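Local coordinates for flavin reductase domain protein (PDB 2QCK) that probably reduces flavin through a flavin reductase-like, FMN-binding domain and assembles as a two-chain protein, at residues A[104-109]-A[117-122]; A[76-79]-A[85-88]; A[123-128]-A[132-137]. One frame throughout, in Å; residues are numbered along the deposited sequence.

Contact 1. Residues A[104-109]-A[117-122]; sequences GPYEVP and WLIGKI
Pro105 and Ile119 open the contact between the turn joining strands 101-103 and 109-111 and strand 116-127 of the main antiparallel sheet, in a domain of the flavin reductase-like, FMN-binding split-barrel family. The proline ring meets the isoleucine at about a right angle: Pro105 CB is 3.5 Å from Ile119 CD1, tight for two carbons. Its CG also comes obliquely toward the indole, 4.4 Å from Trp117 CH2. Tyr106 follows and takes the other branch of the isoleucine, with its CD2 3.8 Å from Ile119 CG2, while its ring stacks with His72 of strand 72-77. Glu107 points away from the strand, and its carbonyl oxygen is bonded to Asn30 ND2. Tyr106 and Glu107 both have left-handed backbone conformations, which form a type I' turn closed by the bond from Val108 N to Pro105 O (3.0 Å). Ile119 carries CG1 anti to its carbonyl carbon (chi1 -73°) and runs on extended, which sends CD1 to the loop and leaves CG2 to face Tyr106 and Val108. Val108 completes the grip tip to tip, its CB 3.9 Å from Ile119 CD1 and its CG2 4.0 Å from Ile119 CG2.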
loop_
_atom_site.group_PDB
_atom_site.type_symbol
_atom_site.label_atom_id
_atom_site.label_comp_id
_atom_site.label_asym_id
_atom_site.label_seq_id
_atom_site.Cartn_x
_atom_site.Cartn_y
_atom_site.Cartn_z
ATOM N N GLY A 104 24.235 7.963 2.027
ATOM C CA GLY A 104 24.663 6.584 2.143
ATOM C C GLY A 104 25.094 6.003 0.808
ATOM O O GLY A 104 25.428 6.748 -0.123
ATOM N N PRO A 105 25.033 4.667 0.686
ATOM C CA PRO A 105 25.309 3.931 -0.551
ATOM C C PRO A 105 24.673 4.579 -1.763
ATOM O O PRO A 105 23.547 5.048 -1.675
ATOM C CB PRO A 105 24.641 2.575 -0.299
ATOM C CG PRO A 105 24.796 2.388 1.161
ATOM C CD PRO A 105 24.614 3.762 1.770
ATOM N N TYR A 106 25.420 4.608 -2.863
ATOM C CA TYR A 106 25.013 5.242 -4.106
ATOM C C TYR A 106 24.626 6.711 -3.931
ATOM O O TYR A 106 23.899 7.272 -4.766
ATOM C CB TYR A 106 23.871 4.464 -4.745
ATOM C CG TYR A 106 24.101 2.969 -4.810
ATOM C CD1 TYR A 106 24.719 2.385 -5.908
ATOM C CD2 TYR A 106 23.697 2.145 -3.787
ATOM C CE1 TYR A 106 24.919 1.016 -5.978
ATOM C CE2 TYR A 106 23.884 0.776 -3.847
ATOM C CZ TYR A 106 24.496 0.215 -4.942
ATOM O OH TYR A 106 24.699 -1.152 -4.985
ATOM N N GLU A 107 25.102 7.335 -2.854
ATOM C CA GLU A 107 24.801 8.742 -2.555
ATOM C C GLU A 107 23.306 8.962 -2.298
ATOM O O GLU A 107 22.803 10.067 -2.464
ATOM C CB GLU A 107 25.243 9.641 -3.707
ATOM C CG GLU A 107 26.694 9.462 -4.099
ATOM C CD GLU A 107 27.580 10.406 -3.345
ATOM O OE1 GLU A 107 27.596 11.602 -3.710
ATOM O OE2 GLU A 107 28.243 9.961 -2.382
ATOM N N VAL A 108 22.597 7.903 -1.931
ATOM C CA VAL A 108 21.197 8.016 -1.549
ATOM C C VAL A 108 21.146 8.704 -0.176
ATOM O O VAL A 108 21.971 8.406 0.722
ATOM C CB VAL A 108 20.523 6.627 -1.487
ATOM C CG1 VAL A 108 19.057 6.729 -0.953
ATOM C CG2 VAL A 108 20.548 5.962 -2.869
ATOM N N PRO A 109 20.199 9.656 0.005
ATOM C CA PRO A 109 20.049 10.237 1.335
ATOM C C PRO A 109 19.364 9.266 2.288
ATOM O O PRO A 109 18.240 8.790 2.031
ATOM C CB PRO A 109 19.171 11.469 1.082
ATOM C CG PRO A 109 19.121 11.650 -0.393
ATOM C CD PRO A 109 19.258 10.279 -0.941
ATOM N N TRP A 117 15.814 0.955 6.661
ATOM C CA TRP A 117 15.726 1.397 5.268
ATOM C C TRP A 117 16.190 0.345 4.263
ATOM O O TRP A 117 16.926 -0.602 4.601
ATOM C CB TRP A 117 16.532 2.686 5.069
ATOM C CG TRP A 117 17.948 2.594 5.548
ATOM C CD1 TRP A 117 18.422 2.987 6.753
ATOM C CD2 TRP A 117 19.070 2.084 4.823
ATOM N NE1 TRP A 117 19.778 2.750 6.837
ATOM C CE2 TRP A 117 20.197 2.193 5.659
ATOM C CE3 TRP A 117 19.230 1.551 3.548
ATOM C CZ2 TRP A 117 21.452 1.787 5.268
ATOM C CZ3 TRP A 117 20.468 1.127 3.168
ATOM C CH2 TRP A 117 21.575 1.264 4.017
ATOM N N LEU A 118 15.783 0.567 3.017
ATOM C CA LEU A 118 16.241 -0.219 1.883
ATOM C C LEU A 118 16.679 0.742 0.788
ATOM O O LEU A 118 16.090 1.825 0.652
ATOM C CB LEU A 118 15.092 -1.099 1.360
ATOM C CG LEU A 118 14.396 -2.044 2.341
ATOM C CD1 LEU A 118 13.267 -2.782 1.667
ATOM C CD2 LEU A 118 15.395 -3.006 2.913
ATOM N N ILE A 119 17.695 0.355 0.019
ATOM C CA ILE A 119 18.114 1.100 -1.171
ATOM C C ILE A 119 17.774 0.260 -2.409
ATOM O O ILE A 119 17.991 -0.953 -2.457
ATOM C CB ILE A 119 19.625 1.507 -1.128
ATOM C CG1 ILE A 119 19.815 2.644 -0.115
ATOM C CG2 ILE A 119 20.145 1.976 -2.507
ATOM C CD1 ILE A 119 21.226 3.105 0.081
ATOM N N GLY A 120 17.212 0.918 -3.414
ATOM C CA GLY A 120 16.801 0.229 -4.619
ATOM C C GLY A 120 17.178 0.976 -5.870
ATOM O O GLY A 120 17.558 2.158 -5.815
ATOM N N LYS A 121 17.123 0.249 -6.982
ATOM C CA LYS A 121 17.238 0.811 -8.315
ATOM C C LYS A 121 15.853 0.839 -8.892
ATOM O O LYS A 121 15.176 -0.196 -8.974
ATOM C CB LYS A 121 18.136 -0.051 -9.199
ATOM C CG LYS A 121 19.592 -0.107 -8.752
ATOM N N ILE A 122 15.427 2.020 -9.317
ATOM C CA ILE A 122 14.174 2.117 -10.061
ATOM C C ILE A 122 14.313 1.399 -11.395
ATOM O O ILE A 122 15.220 1.708 -12.183
ATOM C CB ILE A 122 13.779 3.558 -10.358
ATOM C CG1 ILE A 122 13.501 4.302 -9.057
ATOM C CG2 ILE A 122 12.472 3.608 -11.224
ATOM C CD1 ILE A 122 13.251 5.824 -9.272
#

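Contact 2. Residues A[76-79]-A[85-88]; sequences HMLG and LADR
Leu78 meets Ala86 and Leu85 where the chain leaves strand 72-77 and, a short loop later, turns into helix 83-88. The contact across these two segments is apolar throughout. Leu78 holds CG anti to its carbonyl carbon (chi1 -63°), and its CD1 is the methyl that continues the extended line of the side chain. That methyl reaches Ala86, lying 3.6 Å from Ala86 CB and 4.0 Å from Ala86 CA, so one leucine branch ends directly against the small side chain and backbone of the helix. The second branch touches more lightly: Leu78 CD2 is 4.3 Å from Leu85 CD2, a looser methyl-to-methyl contact between the two leucines. Leu78 and Ala86 have the nearest CA atoms across the segments, 7.7 Å apart, a spacing bridged by the length of the leucine and the single methyl of the alanine.

Further apolar packing embeds this group in the fold, where the helix packs over the main antiparallel sheet of the flavin reductase-like, FMN-binding split-barrel domain. Leu78 also rests on Val24 and Ile26 of strand 22-31, Leu85 on Ile26 and on Leu111 of strand 109-111.

Polar groups of both segments find partners outside the contact: Gly79 N binds Asn82 OD1 in the intervening loop, Ala86 O accepts from Thr39 OG1, and His76 ND1 is bonded to Ile26 O.

All three touching residues are buried. With no hydrogen bond or charge pair between the two segments, the match is one of shape and burial: the helix meets the residue that follows strand 72-77 through one close methyl contact and one looser one, while direction-specific bonds are made with partners elsewhere.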
loop_
_atom_site.group_PDB
_atom_site.type_symbol
_atom_site.label_atom_id
_atom_site.label_comp_id
_atom_site.label_asym_id
_atom_site.label_seq_id
_atom_site.Cartn_x
_atom_site.Cartn_y
_atom_site.Cartn_z
ATOM N N HIS A 76 12.333 4.401 3.666
ATOM C CA HIS A 76 12.472 4.339 5.133
ATOM C C HIS A 76 11.171 3.984 5.786
ATOM O O HIS A 76 10.173 4.660 5.580
ATOM C CB HIS A 76 12.936 5.657 5.688
ATOM C CG HIS A 76 14.229 6.110 5.106
ATOM N ND1 HIS A 76 14.323 6.588 3.815
ATOM C CD2 HIS A 76 15.473 6.163 5.627
ATOM C CE1 HIS A 76 15.576 6.933 3.572
ATOM N NE2 HIS A 76 16.293 6.676 4.654
HETATM N N MSE A 77 11.180 2.913 6.554
HETATM C CA MSE A 77 10.013 2.523 7.372
HETATM C C MSE A 77 10.127 3.299 8.672
HETATM O O MSE A 77 11.230 3.491 9.202
HETATM C CB MSE A 77 10.039 1.030 7.668
HETATM C CG MSE A 77 9.526 0.198 6.524
HETATM SE SE MSE A 77 10.624 0.253 4.882
HETATM C CE MSE A 77 9.556 -1.104 3.853
ATOM N N LEU A 78 8.981 3.760 9.153
ATOM C CA LEU A 78 8.874 4.702 10.253
ATOM C C LEU A 78 8.212 4.048 11.448
ATOM O O LEU A 78 7.313 3.219 11.309
ATOM C CB LEU A 78 8.045 5.926 9.798
ATOM C CG LEU A 78 8.636 6.754 8.658
ATOM C CD1 LEU A 78 7.938 8.103 8.537
ATOM C CD2 LEU A 78 10.136 6.981 8.834
ATOM N N GLY A 79 8.679 4.402 12.636
ATOM C CA GLY A 79 7.933 4.096 13.843
ATOM C C GLY A 79 7.274 5.318 14.446
ATOM O O GLY A 79 7.372 6.419 13.934
ATOM N N LEU A 85 9.245 13.413 11.601
ATOM C CA LEU A 85 9.955 13.269 10.358
ATOM C C LEU A 85 8.967 13.024 9.229
ATOM O O LEU A 85 9.079 13.666 8.159
ATOM C CB LEU A 85 10.939 12.114 10.488
ATOM C CG LEU A 85 12.007 11.880 9.443
ATOM C CD1 LEU A 85 13.138 12.929 9.503
ATOM C CD2 LEU A 85 12.479 10.425 9.684
ATOM N N ALA A 86 7.978 12.160 9.487
ATOM C CA ALA A 86 6.832 11.983 8.579
ATOM C C ALA A 86 6.157 13.305 8.203
ATOM O O ALA A 86 5.935 13.567 7.033
ATOM C CB ALA A 86 5.785 10.985 9.122
ATOM N N ASP A 87 5.840 14.136 9.179
ATOM C CA ASP A 87 5.203 15.412 8.926
ATOM C C ASP A 87 6.114 16.389 8.134
ATOM O O ASP A 87 5.648 17.063 7.209
ATOM C CB ASP A 87 4.781 15.993 10.265
ATOM C CG ASP A 87 3.808 17.133 10.136
ATOM O OD1 ASP A 87 2.648 16.913 9.694
ATOM O OD2 ASP A 87 4.178 18.251 10.526
ATOM N N ARG A 88 7.385 16.469 8.540
ATOM C CA ARG A 88 8.466 17.173 7.796
ATOM C C ARG A 88 8.428 16.883 6.308
ATOM O O ARG A 88 8.496 17.778 5.479
ATOM C CB ARG A 88 9.855 16.713 8.276
ATOM C CG ARG A 88 10.675 17.716 9.055
ATOM C CD ARG A 88 11.943 17.022 9.624
ATOM N NE ARG A 88 12.312 17.518 10.944
ATOM C CZ ARG A 88 12.935 16.818 11.886
ATOM N NH1 ARG A 88 13.275 15.552 11.710
ATOM N NH2 ARG A 88 13.203 17.396 13.040
#

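Contact 3. Residues A[123-128]-A[132-137]; sequences QMRLSF and AVVVVE
Gln123 sets CG anti to its carbonyl carbon (chi1 -57°) and bends at chi2 (-65°), bringing its amide obliquely against Glu137 part-way along the beta hairpin formed by strands 116-127 and 131-143. Amide and carboxylate planes stand 42° apart, and Gln123 NE2 lies 3.5 Å from Glu137 CB; this nitrogen's hydrogen bond goes to Lys121 O. Shortening Gln123 to an alanine here would probably leave Lys121 O without that side-chain donor and uncover the aliphatic stem of Glu137. Gln123 N gives a 2.9 Å bond to Val135 O, and Val135 N a longer one, 3.2 Å, to Met124 O; two residues set opposite one are consistent with a classic beta bulge. Beyond it the pairing is regular: Leu126 N binds Val133 O at 2.8 Å, and Val133 N returns to Leu126 O at 3.0 Å. Met124 CG packs 3.9 Å from Val135 CG2 on the face shared with Leu126 and Val133, where the second subunit adds its Phe128 against Val135 and its Leu126 against Met124. On the other face, near Trp64 of helix 64-69, Ser127 OG sits 3.6 Å from Ala132 CB.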
loop_
_atom_site.group_PDB
_atom_site.type_symbol
_atom_site.label_atom_id
_atom_site.label_comp_id
_atom_site.label_asym_id
_atom_site.label_seq_id
_atom_site.Cartn_x
_atom_site.Cartn_y
_atom_site.Cartn_z
ATOM N N GLN A 123 13.416 0.440 -11.628
ATOM C CA GLN A 123 13.383 -0.339 -12.882
ATOM C C GLN A 123 12.655 0.441 -13.974
ATOM O O GLN A 123 13.125 0.578 -15.092
ATOM C CB GLN A 123 12.724 -1.677 -12.603
ATOM C CG GLN A 123 13.431 -2.437 -11.498
ATOM C CD GLN A 123 14.843 -2.842 -11.844
ATOM O OE1 GLN A 123 15.048 -3.719 -12.677
ATOM N NE2 GLN A 123 15.833 -2.235 -11.180
HETATM N N MSE A 124 11.528 1.023 -13.629
HETATM C CA MSE A 124 10.698 1.710 -14.579
HETATM C C MSE A 124 9.682 2.475 -13.772
HETATM O O MSE A 124 9.417 2.141 -12.602
HETATM C CB MSE A 124 9.920 0.648 -15.390
HETATM C CG MSE A 124 8.865 -0.083 -14.389
HETATM SE SE MSE A 124 8.860 -1.730 -14.998
HETATM C CE MSE A 124 10.652 -2.386 -14.569
ATOM N N ARG A 125 9.094 3.486 -14.410
ATOM C CA ARG A 125 7.883 4.146 -13.934
ATOM C C ARG A 125 6.799 3.966 -14.971
ATOM O O ARG A 125 7.068 4.129 -16.178
ATOM C CB ARG A 125 8.123 5.655 -13.756
ATOM C CG ARG A 125 9.415 5.994 -13.042
ATOM C CD ARG A 125 10.410 6.635 -13.971
ATOM N NE ARG A 125 11.706 6.800 -13.323
ATOM C CZ ARG A 125 12.810 6.090 -13.590
ATOM N NH1 ARG A 125 12.842 5.129 -14.498
ATOM N NH2 ARG A 125 13.904 6.349 -12.906
ATOM N N LEU A 126 5.567 3.670 -14.541
ATOM C CA LEU A 126 4.430 3.542 -15.434
ATOM C C LEU A 126 3.604 4.796 -15.289
ATOM O O LEU A 126 2.874 4.952 -14.286
ATOM C CB LEU A 126 3.624 2.358 -15.000
ATOM C CG LEU A 126 2.512 1.762 -15.861
ATOM C CD1 LEU A 126 2.974 1.403 -17.259
ATOM C CD2 LEU A 126 1.972 0.536 -15.079
ATOM N N SER A 127 3.728 5.705 -16.251
ATOM C CA SER A 127 3.213 7.046 -16.069
ATOM C C SER A 127 1.907 7.247 -16.759
ATOM O O SER A 127 1.769 7.003 -17.961
ATOM C CB SER A 127 4.223 8.099 -16.514
ATOM O OG SER A 127 5.368 7.993 -15.709
ATOM N N PHE A 128 0.943 7.714 -15.980
ATOM C CA PHE A 128 -0.320 8.144 -16.514
ATOM C C PHE A 128 -0.275 9.673 -16.650
ATOM O O PHE A 128 0.816 10.293 -16.706
ATOM C CB PHE A 128 -1.472 7.589 -15.643
ATOM C CG PHE A 128 -1.527 6.074 -15.623
ATOM C CD1 PHE A 128 -0.709 5.347 -14.775
ATOM C CD2 PHE A 128 -2.326 5.385 -16.525
ATOM C CE1 PHE A 128 -0.704 3.960 -14.801
ATOM C CE2 PHE A 128 -2.335 3.991 -16.552
ATOM C CZ PHE A 128 -1.503 3.284 -15.694
ATOM N N ALA A 132 2.177 8.271 -11.391
ATOM C CA ALA A 132 2.961 7.128 -11.865
ATOM C C ALA A 132 3.051 6.022 -10.828
ATOM O O ALA A 132 3.062 6.275 -9.613
ATOM C CB ALA A 132 4.437 7.627 -12.227
ATOM N N VAL A 133 3.128 4.780 -11.306
ATOM C CA VAL A 133 3.571 3.655 -10.494
ATOM C C VAL A 133 5.094 3.523 -10.652
ATOM O O VAL A 133 5.619 3.506 -11.775
ATOM C CB VAL A 133 2.893 2.343 -10.953
ATOM C CG1 VAL A 133 3.399 1.122 -10.167
ATOM C CG2 VAL A 133 1.297 2.522 -10.932
ATOM N N VAL A 134 5.813 3.446 -9.533
ATOM C CA VAL A 134 7.254 3.293 -9.573
ATOM C C VAL A 134 7.567 1.898 -9.027
ATOM O O VAL A 134 7.128 1.587 -7.906
ATOM C CB VAL A 134 7.975 4.344 -8.755
ATOM C CG1 VAL A 134 9.437 4.259 -9.040
ATOM C CG2 VAL A 134 7.418 5.784 -9.035
ATOM N N VAL A 135 8.343 1.113 -9.796
ATOM C CA VAL A 135 8.807 -0.238 -9.447
ATOM C C VAL A 135 10.299 -0.211 -9.149
ATOM O O VAL A 135 11.074 0.281 -9.950
ATOM C CB VAL A 135 8.594 -1.243 -10.615
ATOM C CG1 VAL A 135 9.104 -2.692 -10.216
ATOM C CG2 VAL A 135 7.155 -1.239 -11.057
ATOM N N VAL A 136 10.701 -0.743 -7.995
ATOM C CA VAL A 136 12.080 -0.587 -7.500
ATOM C C VAL A 136 12.597 -1.968 -7.147
ATOM O O VAL A 136 11.885 -2.719 -6.497
ATOM C CB VAL A 136 12.044 0.238 -6.261
ATOM C CG1 VAL A 136 13.416 0.544 -5.791
ATOM C CG2 VAL A 136 11.228 1.544 -6.538
ATOM N N GLU A 137 13.813 -2.284 -7.565
ATOM C CA GLU A 137 14.481 -3.509 -7.134
ATOM C C GLU A 137 15.491 -3.167 -6.031
ATOM O O GLU A 137 16.360 -2.302 -6.216
ATOM C CB GLU A 137 15.224 -4.166 -8.307
ATOM C CG GLU A 137 15.878 -5.511 -7.894
ATOM C CD GLU A 137 16.539 -6.287 -9.024
ATOM O OE1 GLU A 137 16.021 -6.286 -10.152
ATOM O OE2 GLU A 137 17.542 -6.975 -8.764
#

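Contacts 1 and 3 share strand 116-127, and strand 72-77 of contact 2 is its neighbour in the same sheet. Contact 2 is the fully buried one, its centre about 8 Å from the centre of the chain; contacts 1 and 3, centred about 13 and 14 Å out, are partly buried. Side-chain packing alone joins the segments of contacts 1 and 2, whereas contact 3 is built mainly on backbone hydrogen bonds within a hairpin. Lys121 N, 2.8 Å from Glu137 O in a probable hydrogen bond, carries that pairing into contact 1. Trp117 CB, 3.7 Å from His76 CD2, links contacts 1 and 2, while contacts 2 and 3 stay apart.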